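Local coordinates for DNA topoisomerase 2-associated protein PAT1 (Saccharomyces cerevisiae, PDB 5LMG), which activates mRNA decapping and represses translation, its C-terminal domain interacting directly with the Dcp2 decapping enzyme and the Xrn1 5'-3' mRNA exonuclease, at residues A[130-133]-A[137-140]; A[187-192]-A[240-245]; A[196-199]-A[203-206]; A[209-214]-A[281-286]. The protein carries 2 engineered substitutions. All blocks are in the same frame, centred on the assembly; numbering follows the deposited sequence.

Interaction 1: A[130-133]-A[137-140]; sequences NELS and IIIL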
loop_
_atom_site.group_PDB
_atom_site.type_symbol
_atom_site.label_atom_id
_atom_site.label_comp_id
_atom_site.label_asym_id
_atom_site.label_seq_id
_atom_site.Cartn_x
_atom_site.Cartn_y
_atom_site.Cartn_z
ATOM N N ASN A 130 -11.678 8.064 -5.891
ATOM C CA ASN A 130 -12.186 8.596 -7.165
ATOM C C ASN A 130 -11.114 9.379 -7.934
ATOM O O ASN A 130 -11.075 9.318 -9.163
ATOM C CB ASN A 130 -13.414 9.496 -6.918
ATOM C CG ASN A 130 -14.125 9.949 -8.167
ATOM O OD1 ASN A 130 -14.765 9.161 -8.865
ATOM N ND2 ASN A 130 -14.046 11.240 -8.462
ATOM N N GLU A 131 -10.254 10.121 -7.208
ATOM C CA GLU A 131 -9.210 10.963 -7.795
ATOM C C GLU A 131 -7.794 10.467 -7.430
ATOM O O GLU A 131 -6.854 11.263 -7.431
ATOM C CB GLU A 131 -9.404 12.424 -7.327
ATOM C CG GLU A 131 -10.746 13.033 -7.695
ATOM C CD GLU A 131 -10.661 14.161 -8.703
ATOM O OE1 GLU A 131 -10.768 15.338 -8.289
ATOM O OE2 GLU A 131 -10.492 13.867 -9.909
ATOM N N LEU A 132 -7.643 9.155 -7.147
ATOM C CA LEU A 132 -6.374 8.556 -6.724
ATOM C C LEU A 132 -5.205 8.791 -7.699
ATOM O O LEU A 132 -4.086 9.005 -7.242
ATOM C CB LEU A 132 -6.544 7.060 -6.396
ATOM C CG LEU A 132 -5.541 6.454 -5.403
ATOM C CD1 LEU A 132 -5.421 7.299 -4.117
ATOM C CD2 LEU A 132 -5.911 5.027 -5.050
ATOM N N SER A 133 -5.470 8.812 -9.019
ATOM C CA SER A 133 -4.433 9.053 -10.025
ATOM C C SER A 133 -3.978 10.522 -10.064
ATOM O O SER A 133 -2.881 10.799 -10.548
ATOM C CB SER A 133 -4.884 8.566 -11.398
ATOM O OG SER A 133 -5.056 7.158 -11.380
ATOM N N ILE A 137 0.979 12.261 -4.167
ATOM C CA ILE A 137 1.712 11.202 -3.467
ATOM C C ILE A 137 1.797 9.898 -4.284
ATOM O O ILE A 137 2.777 9.163 -4.144
ATOM C CB ILE A 137 1.194 10.969 -2.018
ATOM C CG1 ILE A 137 2.358 10.582 -1.077
ATOM C CG2 ILE A 137 0.007 9.989 -1.937
ATOM C CD1 ILE A 137 3.321 11.734 -0.796
ATOM N N ILE A 138 0.794 9.643 -5.150
ATOM C CA ILE A 138 0.765 8.481 -6.041
ATOM C C ILE A 138 1.803 8.699 -7.138
ATOM O O ILE A 138 2.605 7.807 -7.398
ATOM C CB ILE A 138 -0.673 8.243 -6.592
ATOM C CG1 ILE A 138 -1.649 7.818 -5.453
ATOM C CG2 ILE A 138 -0.687 7.279 -7.792
ATOM C CD1 ILE A 138 -1.458 6.386 -4.797
ATOM N N ILE A 139 1.812 9.899 -7.744
ATOM C CA ILE A 139 2.764 10.271 -8.799
ATOM C C ILE A 139 4.211 10.203 -8.254
ATOM O O ILE A 139 5.071 9.634 -8.916
ATOM C CB ILE A 139 2.366 11.627 -9.465
ATOM C CG1 ILE A 139 1.008 11.475 -10.211
ATOM C CG2 ILE A 139 3.454 12.142 -10.437
ATOM C CD1 ILE A 139 0.125 12.698 -10.218
ATOM N N LEU A 140 4.443 10.673 -7.008
ATOM C CA LEU A 140 5.753 10.643 -6.354
ATOM C C LEU A 140 6.236 9.250 -5.990
ATOM O O LEU A 140 7.439 9.018 -5.991
ATOM C CB LEU A 140 5.773 11.539 -5.093
ATOM C CG LEU A 140 5.729 13.052 -5.338
ATOM C CD1 LEU A 140 5.696 13.809 -4.013
ATOM C CD2 LEU A 140 6.894 13.517 -6.236
#
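I138, near the start of helix 136-141, points at the loop residue L132, and each carbon along its chain finds that residue. CB stands 3.6 Å from the carbonyl O of L132. CG1, the next atom, comes closer still, at 3.2 Å from that same O of L132, while the methyl CG2 of I138 stays farther from it and packs on the ring of F196. With CG1 anti to the carbonyl carbon (chi1 -67°), the longer branch runs toward the leucine. Its tip, I138 CD1, ends 4.1 Å from both CG and CD1 of L132, the two side chains crossing at about a right angle. An alanine here would probably open a gap beside the L132 carbonyl and CD1, where CG1 and CD1 of the isoleucine now lie. One residue along, I139 CD1 touches the carbonyl O of S133 at 3.6 Å. The hydroxyl of S133 itself turns elsewhere, to a hydrogen bond with OD1 of N192. The pattern, methylene and methyl groups laid over carbonyls just beyond a helix end, closes the link between helix 118-130 and helix 136-141, a short turn between successive helices consistent with the helical-repeat character of the TPR clan.

Interaction 2: A[187-192]-A[240-245]; sequences QLIRNN and DKLFTS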
loop_
_atom_site.group_PDB
_atom_site.type_symbol
_atom_site.label_atom_id
_atom_site.label_comp_id
_atom_site.label_asym_id
_atom_site.label_seq_id
_atom_site.Cartn_x
_atom_site.Cartn_y
_atom_site.Cartn_z
ATOM N N GLN A 187 -15.117 2.457 -7.112
ATOM C CA GLN A 187 -14.596 3.822 -7.302
ATOM C C GLN A 187 -13.149 3.761 -7.820
ATOM O O GLN A 187 -12.802 4.476 -8.756
ATOM C CB GLN A 187 -14.641 4.638 -5.988
ATOM C CG GLN A 187 -16.023 5.164 -5.592
ATOM C CD GLN A 187 -16.540 6.299 -6.448
ATOM O OE1 GLN A 187 -15.801 7.199 -6.864
ATOM N NE2 GLN A 187 -17.844 6.308 -6.680
ATOM N N LEU A 188 -12.331 2.862 -7.240
ATOM C CA LEU A 188 -10.934 2.658 -7.617
ATOM C C LEU A 188 -10.779 2.123 -9.053
ATOM O O LEU A 188 -10.059 2.717 -9.851
ATOM C CB LEU A 188 -10.258 1.730 -6.588
ATOM C CG LEU A 188 -8.804 1.357 -6.846
ATOM C CD1 LEU A 188 -7.945 1.735 -5.682
ATOM C CD2 LEU A 188 -8.680 -0.123 -7.139
ATOM N N ILE A 189 -11.468 1.013 -9.372
ATOM C CA ILE A 189 -11.399 0.308 -10.656
ATOM C C ILE A 189 -11.952 1.142 -11.839
ATOM O O ILE A 189 -11.365 1.122 -12.926
ATOM C CB ILE A 189 -12.101 -1.083 -10.493
ATOM C CG1 ILE A 189 -11.366 -1.963 -9.450
ATOM C CG2 ILE A 189 -12.231 -1.837 -11.806
ATOM C CD1 ILE A 189 -12.300 -3.055 -8.755
ATOM N N ARG A 190 -13.059 1.878 -11.623
ATOM C CA ARG A 190 -13.714 2.659 -12.674
ATOM C C ARG A 190 -13.074 4.010 -13.005
ATOM O O ARG A 190 -13.215 4.482 -14.137
ATOM C CB ARG A 190 -15.202 2.870 -12.341
ATOM C CG ARG A 190 -16.003 1.593 -12.381
ATOM C CD ARG A 190 -17.434 1.838 -11.965
ATOM N NE ARG A 190 -18.254 0.652 -12.195
ATOM C CZ ARG A 190 -19.431 0.431 -11.616
ATOM N NH1 ARG A 190 -19.935 1.313 -10.758
ATOM N NH2 ARG A 190 -20.115 -0.672 -11.895
ATOM N N ASN A 191 -12.416 4.646 -12.038
ATOM C CA ASN A 191 -11.860 5.992 -12.223
ATOM C C ASN A 191 -10.343 6.051 -12.398
ATOM O O ASN A 191 -9.784 7.144 -12.532
ATOM C CB ASN A 191 -12.306 6.888 -11.066
ATOM C CG ASN A 191 -13.809 7.026 -11.015
ATOM O OD1 ASN A 191 -14.420 7.741 -11.815
ATOM N ND2 ASN A 191 -14.445 6.272 -10.133
ATOM N N ASN A 192 -9.676 4.891 -12.389
ATOM C CA ASN A 192 -8.219 4.826 -12.475
ATOM C C ASN A 192 -7.729 3.688 -13.336
ATOM O O ASN A 192 -8.387 2.646 -13.421
ATOM C CB ASN A 192 -7.629 4.615 -11.067
ATOM C CG ASN A 192 -7.984 5.678 -10.067
ATOM O OD1 ASN A 192 -7.388 6.758 -10.043
ATOM N ND2 ASN A 192 -8.965 5.394 -9.219
ATOM N N ASP A 240 -13.187 -10.221 -9.577
ATOM C CA ASP A 240 -12.923 -10.571 -10.965
ATOM C C ASP A 240 -12.728 -9.349 -11.862
ATOM O O ASP A 240 -11.881 -9.403 -12.756
ATOM C CB ASP A 240 -13.980 -11.526 -11.526
ATOM C CG ASP A 240 -13.476 -12.272 -12.743
ATOM O OD1 ASP A 240 -12.491 -13.051 -12.602
ATOM O OD2 ASP A 240 -14.009 -12.029 -13.851
ATOM N N LYS A 241 -13.478 -8.247 -11.618
ATOM C CA LYS A 241 -13.314 -6.987 -12.368
ATOM C C LYS A 241 -11.916 -6.393 -12.087
ATOM O O LYS A 241 -11.225 -5.965 -13.021
ATOM C CB LYS A 241 -14.417 -5.975 -12.024
ATOM C CG LYS A 241 -15.783 -6.335 -12.611
ATOM C CD LYS A 241 -16.872 -5.377 -12.131
ATOM C CE LYS A 241 -18.201 -6.078 -11.885
ATOM N NZ LYS A 241 -18.826 -6.567 -13.145
ATOM N N LEU A 242 -11.490 -6.412 -10.810
ATOM C CA LEU A 242 -10.161 -5.972 -10.381
ATOM C C LEU A 242 -9.086 -6.860 -11.018
ATOM O O LEU A 242 -8.077 -6.345 -11.505
ATOM C CB LEU A 242 -10.037 -6.041 -8.848
ATOM C CG LEU A 242 -8.690 -5.605 -8.271
ATOM C CD1 LEU A 242 -8.526 -4.090 -8.355
ATOM C CD2 LEU A 242 -8.542 -6.075 -6.843
ATOM N N PHE A 243 -9.307 -8.196 -11.003
ATOM C CA PHE A 243 -8.372 -9.170 -11.568
ATOM C C PHE A 243 -8.136 -8.909 -13.068
ATOM O O PHE A 243 -6.988 -8.952 -13.511
ATOM C CB PHE A 243 -8.843 -10.615 -11.313
ATOM C CG PHE A 243 -7.764 -11.645 -11.546
ATOM C CD1 PHE A 243 -7.562 -12.196 -12.811
ATOM C CD2 PHE A 243 -6.949 -12.067 -10.501
ATOM C CE1 PHE A 243 -6.545 -13.135 -13.031
ATOM C CE2 PHE A 243 -5.935 -13.013 -10.719
ATOM C CZ PHE A 243 -5.747 -13.542 -11.982
ATOM N N THR A 244 -9.213 -8.584 -13.811
ATOM C CA THR A 244 -9.197 -8.252 -15.244
ATOM C C THR A 244 -8.269 -7.058 -15.532
ATOM O O THR A 244 -7.492 -7.123 -16.485
ATOM C CB THR A 244 -10.635 -8.020 -15.759
ATOM O OG1 THR A 244 -11.419 -9.168 -15.472
ATOM C CG2 THR A 244 -10.704 -7.747 -17.259
ATOM N N SER A 245 -8.335 -5.987 -14.706
ATOM C CA SER A 245 -7.496 -4.801 -14.888
ATOM C C SER A 245 -5.993 -5.046 -14.626
ATOM O O SER A 245 -5.176 -4.268 -15.110
ATOM C CB SER A 245 -8.007 -3.629 -14.050
ATOM O OG SER A 245 -7.926 -3.897 -12.661
#
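Apolar contact between I189 and L242 joins helix 178-191 to helix 234-246. CG1 of I189 approaches CD1 of L242 to 3.7 Å, and I189 CD1 lies equally near L242 CB, so the outer half of the isoleucine spans the leucine at about a right angle. L242 CG, anti to the backbone N (chi1 -180°), carries CD1 into this meeting; L188 CD2 lies 4.2 Å from L242 CD1. The axes of the two short helical segments pass 10.4 Å apart, with 39° between their directions.

The polar bonds run within each segment. N191 ND2 gives a 2.8 Å bond to Q187 O, in the carbonyl plane on a lone pair, and N192 ND2, just past the helix, reaches L188 O likewise at 3.0 Å. N192 ND2 also bonds F129 O, tying the helix end to helix 118-130. On the other helix, T244 OG1 and T244 N approach D240 O from opposite faces of its plane, while S245 OG bonds L242 O at 2.7 Å.

Charge appears at the exposed margin, where R190 NH2 and K241 NZ lie 6.2 Å apart without touching. Cohesion between the helices therefore rests on methyl and methylene packing, while N191, T244 and S245 serve their own backbones.

Interaction 3: A[196-199]-A[203-206]; sequences FLTT and GLNL. With EDO (1,2-ethanediol), chain J.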
loop_
_atom_site.group_PDB
_atom_site.type_symbol
_atom_site.label_atom_id
_atom_site.label_comp_id
_atom_site.label_asym_id
_atom_site.label_seq_id
_atom_site.Cartn_x
_atom_site.Cartn_y
_atom_site.Cartn_z
ATOM N N PHE A 196 -1.398 1.229 -13.299
ATOM C CA PHE A 196 -0.584 2.375 -12.904
ATOM C C PHE A 196 -0.539 2.491 -11.368
ATOM O O PHE A 196 0.544 2.675 -10.822
ATOM C CB PHE A 196 -1.050 3.707 -13.545
ATOM C CG PHE A 196 -0.348 4.921 -12.946
ATOM C CD1 PHE A 196 0.999 5.168 -13.206
ATOM C CD2 PHE A 196 -1.018 5.773 -12.071
ATOM C CE1 PHE A 196 1.659 6.258 -12.615
ATOM C CE2 PHE A 196 -0.361 6.871 -11.490
ATOM C CZ PHE A 196 0.975 7.105 -11.766
ATOM N N LEU A 197 -1.698 2.328 -10.678
ATOM C CA LEU A 197 -1.787 2.403 -9.205
ATOM C C LEU A 197 -0.879 1.384 -8.498
ATOM O O LEU A 197 -0.306 1.693 -7.444
ATOM C CB LEU A 197 -3.238 2.257 -8.698
ATOM C CG LEU A 197 -4.252 3.348 -9.071
ATOM C CD1 LEU A 197 -5.578 3.091 -8.366
ATOM C CD2 LEU A 197 -3.734 4.774 -8.734
ATOM N N THR A 198 -0.704 0.198 -9.112
ATOM C CA THR A 198 0.149 -0.873 -8.580
ATOM C C THR A 198 1.667 -0.606 -8.744
ATOM O O THR A 198 2.459 -1.336 -8.153
ATOM C CB THR A 198 -0.249 -2.234 -9.151
ATOM O OG1 THR A 198 0.134 -2.309 -10.519
ATOM C CG2 THR A 198 -1.731 -2.571 -8.922
ATOM N N THR A 199 2.066 0.416 -9.540
ATOM C CA THR A 199 3.484 0.812 -9.701
ATOM C C THR A 199 3.889 1.757 -8.535
ATOM O O THR A 199 5.062 2.113 -8.384
ATOM C CB THR A 199 3.779 1.438 -11.080
ATOM O OG1 THR A 199 3.203 2.739 -11.163
ATOM C CG2 THR A 199 3.368 0.549 -12.264
ATOM N N GLY A 203 -0.415 3.305 -3.693
ATOM C CA GLY A 203 -1.461 2.708 -4.519
ATOM C C GLY A 203 -1.656 1.243 -4.204
ATOM O O GLY A 203 -2.777 0.825 -3.896
ATOM N N LEU A 204 -0.539 0.478 -4.190
ATOM C CA LEU A 204 -0.550 -0.949 -3.885
ATOM C C LEU A 204 -1.077 -1.241 -2.482
ATOM O O LEU A 204 -1.923 -2.126 -2.332
ATOM C CB LEU A 204 0.824 -1.598 -4.107
ATOM C CG LEU A 204 0.807 -3.118 -4.309
ATOM C CD1 LEU A 204 0.217 -3.498 -5.686
ATOM C CD2 LEU A 204 2.202 -3.700 -4.168
ATOM N N ASN A 205 -0.583 -0.498 -1.469
ATOM C CA ASN A 205 -1.021 -0.656 -0.079
ATOM C C ASN A 205 -2.504 -0.311 0.102
ATOM O O ASN A 205 -3.188 -1.004 0.847
ATOM C CB ASN A 205 -0.143 0.120 0.869
ATOM C CG ASN A 205 1.263 -0.426 1.016
ATOM O OD1 ASN A 205 1.587 -1.543 0.590
ATOM N ND2 ASN A 205 2.139 0.367 1.609
ATOM N N LEU A 206 -3.011 0.716 -0.610
ATOM C CA LEU A 206 -4.434 1.072 -0.552
ATOM C C LEU A 206 -5.302 -0.053 -1.124
ATOM O O LEU A 206 -6.349 -0.349 -0.551
ATOM C CB LEU A 206 -4.734 2.399 -1.266
ATOM C CG LEU A 206 -4.447 3.665 -0.455
ATOM C CD1 LEU A 206 -4.396 4.892 -1.347
ATOM C CD2 LEU A 206 -5.486 3.862 0.619
HETATM C C1 EDO J . -1.411 -3.088 3.450
HETATM O O1 EDO J . -1.823 -1.804 3.044
HETATM C C2 EDO J . 0.085 -3.246 3.110
HETATM O O2 EDO J . 0.414 -4.620 3.070
#
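A tight link between helix 194-197 and helix 201-216 brings L197 against G203 and T198 against L204. The carbonyl O of L197 receives a CA-H...O contact from G203 CA at 3.3 Å, the approach being close enough that a CB on this residue would collide with the oxygen. Beside it, T198 CB lies 3.7 Å from L204 CD1, and the T198 methyl CG2 meets the same carbon. The threonine's OG1 sits between its backbone N and carbonyl carbon (chi1 72°), where it bonds to O of S195 and leaves the carbon side of the residue to L204. Just after, T199 uses both N and OG1 to grip F196 O, the hydroxyl bond measuring 2.7 Å. At the residue after L204, O1 of an ethanediol, probably from the crystallisation liquor, donates to the backbone O of N205 over 2.7 Å, and the diol's C2 lies 3.4 Å from N205 OD1. N205 ND2 bonds OE1 of Q161; an alanine instead of N205 is likely to leave that oxygen without its amide partner. Around the link, L204 leans on Y276 and F280 of helix 275-286, N205 and L206 on L165 of helix 151-174, and L197 on I138 of helix 136-141.

Interaction 4: A[209-214]-A[281-286]; sequences ILISRA and LASLAA. Engineered in segment 281-286: A286 (natural residue Leu).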
loop_
_atom_site.group_PDB
_atom_site.type_symbol
_atom_site.label_atom_id
_atom_site.label_comp_id
_atom_site.label_asym_id
_atom_site.label_seq_id
_atom_site.Cartn_x
_atom_site.Cartn_y
_atom_site.Cartn_z
ATOM N N ILE A 209 -5.410 -3.015 1.453
ATOM C CA ILE A 209 -6.345 -2.663 2.528
ATOM C C ILE A 209 -7.798 -2.986 2.097
ATOM O O ILE A 209 -8.490 -3.659 2.840
ATOM C CB ILE A 209 -6.189 -1.175 2.957
ATOM C CG1 ILE A 209 -4.894 -0.959 3.764
ATOM C CG2 ILE A 209 -7.426 -0.684 3.742
ATOM C CD1 ILE A 209 -4.363 0.431 3.668
ATOM N N LEU A 210 -8.241 -2.507 0.902
ATOM C CA LEU A 210 -9.591 -2.767 0.382
ATOM C C LEU A 210 -9.860 -4.256 0.187
ATOM O O LEU A 210 -10.905 -4.720 0.628
ATOM C CB LEU A 210 -9.907 -1.994 -0.926
ATOM C CG LEU A 210 -9.935 -0.460 -0.890
ATOM C CD1 LEU A 210 -10.308 0.085 -2.259
ATOM C CD2 LEU A 210 -10.935 0.073 0.150
ATOM N N ILE A 211 -8.918 -5.003 -0.450
ATOM C CA ILE A 211 -9.052 -6.459 -0.698
ATOM C C ILE A 211 -9.155 -7.227 0.624
ATOM O O ILE A 211 -10.045 -8.077 0.754
ATOM C CB ILE A 211 -7.911 -7.043 -1.585
ATOM C CG1 ILE A 211 -7.919 -6.479 -3.014
ATOM C CG2 ILE A 211 -7.934 -8.589 -1.599
ATOM C CD1 ILE A 211 -6.580 -6.851 -3.791
ATOM N N SER A 212 -8.218 -6.952 1.577
ATOM C CA SER A 212 -8.175 -7.585 2.903
ATOM C C SER A 212 -9.462 -7.341 3.708
ATOM O O SER A 212 -9.974 -8.277 4.323
ATOM C CB SER A 212 -6.952 -7.132 3.688
ATOM O OG SER A 212 -5.778 -7.487 2.977
ATOM N N ARG A 213 -10.006 -6.108 3.654
ATOM C CA ARG A 213 -11.254 -5.752 4.336
ATOM C C ARG A 213 -12.469 -6.465 3.719
ATOM O O ARG A 213 -13.265 -7.040 4.460
ATOM C CB ARG A 213 -11.448 -4.223 4.409
ATOM C CG ARG A 213 -12.629 -3.738 5.291
ATOM C CD ARG A 213 -12.760 -4.362 6.690
ATOM N NE ARG A 213 -11.500 -4.373 7.440
ATOM C CZ ARG A 213 -11.300 -5.059 8.562
ATOM N NH1 ARG A 213 -12.277 -5.793 9.084
ATOM N NH2 ARG A 213 -10.122 -5.020 9.170
ATOM N N ALA A 214 -12.572 -6.465 2.370
ATOM C CA ALA A 214 -13.619 -7.147 1.598
ATOM C C ALA A 214 -13.651 -8.652 1.948
ATOM O O ALA A 214 -14.731 -9.201 2.173
ATOM C CB ALA A 214 -13.370 -6.963 0.104
ATOM N N LEU A 281 0.187 -9.630 -2.921
ATOM C CA LEU A 281 0.033 -10.892 -3.658
ATOM C C LEU A 281 -0.694 -11.938 -2.827
ATOM O O LEU A 281 -1.459 -12.705 -3.384
ATOM C CB LEU A 281 1.385 -11.434 -4.151
ATOM C CG LEU A 281 2.065 -10.688 -5.303
ATOM C CD1 LEU A 281 3.496 -11.175 -5.493
ATOM C CD2 LEU A 281 1.284 -10.848 -6.626
ATOM N N ALA A 282 -0.459 -11.951 -1.491
ATOM C CA ALA A 282 -1.098 -12.868 -0.550
ATOM C C ALA A 282 -2.594 -12.542 -0.470
ATOM O O ALA A 282 -3.411 -13.459 -0.555
ATOM C CB ALA A 282 -0.452 -12.756 0.827
ATOM N N SER A 283 -2.960 -11.244 -0.383
ATOM C CA SER A 283 -4.378 -10.859 -0.321
ATOM C C SER A 283 -5.100 -11.105 -1.650
ATOM O O SER A 283 -6.255 -11.551 -1.636
ATOM C CB SER A 283 -4.552 -9.422 0.162
ATOM O OG SER A 283 -4.127 -8.500 -0.827
ATOM N N LEU A 284 -4.405 -10.883 -2.791
ATOM C CA LEU A 284 -4.960 -11.124 -4.135
ATOM C C LEU A 284 -5.233 -12.625 -4.319
ATOM O O LEU A 284 -6.348 -12.991 -4.702
ATOM C CB LEU A 284 -4.007 -10.572 -5.229
ATOM C CG LEU A 284 -4.498 -10.580 -6.700
ATOM C CD1 LEU A 284 -5.644 -9.579 -6.948
ATOM C CD2 LEU A 284 -3.341 -10.321 -7.650
ATOM N N ALA A 285 -4.258 -13.487 -3.950
ATOM C CA ALA A 285 -4.374 -14.946 -4.037
ATOM C C ALA A 285 -5.476 -15.539 -3.136
ATOM O O ALA A 285 -6.211 -16.425 -3.585
ATOM C CB ALA A 285 -3.035 -15.597 -3.735
ATOM N N ALA A 286 -5.572 -15.048 -1.875
ATOM C CA ALA A 286 -6.522 -15.476 -0.836
ATOM C C ALA A 286 -7.980 -15.304 -1.225
ATOM O O ALA A 286 -8.786 -16.151 -0.855
ATOM C CB ALA A 286 -6.237 -14.762 0.485
#
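S212 OG is held by a hydrogen bond to the carbonyl O of T208, one turn back in its own helix, and rests 3.6 Å from CB of S283. The second serine also bonds its own helix, but three residues back and by a different torsion: its OG, set between backbone N and carbonyl carbon (chi1 71°), reaches F280 O. Both hydroxyls thus bond within their own helices although S212 OG lies against S283 CB. I211 carries most of the apolar side. Its CG2 approaches S283 O to 3.4 Å and has S283 OG at 3.9 Å, placing a methyl over the serine's polar atoms. Farther out, I211 CD1 reaches L284 CD1 at 4.3 Å. Small side chains let the backbones draw near, the CA atoms of S212 and S283 being 6.0 Å apart. The segments' axes come within 9.3 Å, and their directions differ by 39°. Behind the contact, L210 packs on L184 and L185 of helix 178-191, while A282 and A285 pack on L351 and V355 of helix 329-355, respectively. Such close, roughly co-directional packing of helix 201-216 on helix 275-286 is consistent with the stacked helices of an alpha-alpha superhelix, as in the TPR clan.

How the interactions relate
Along the chain interaction 1 closes first; interaction 3 is then nested within the loop that interaction 2 closes, and interaction 4 crosses interaction 2. Interactions 1 and 3, whose centres are about 9 Å apart, are local links between successive helices, whereas interactions 2 and 4, with centres about 14 Å apart, join helices distant in sequence. L197 touches residues of both interaction 1 and interaction 2, and L242 of interaction 2 meets I211 of interaction 4. Helix 201-216 serves both 3 and 4. Interactions 1 and 4, with centres about 20 Å apart, do not touch. Together the contacts form a continuous series through successive helices of the largely helical body.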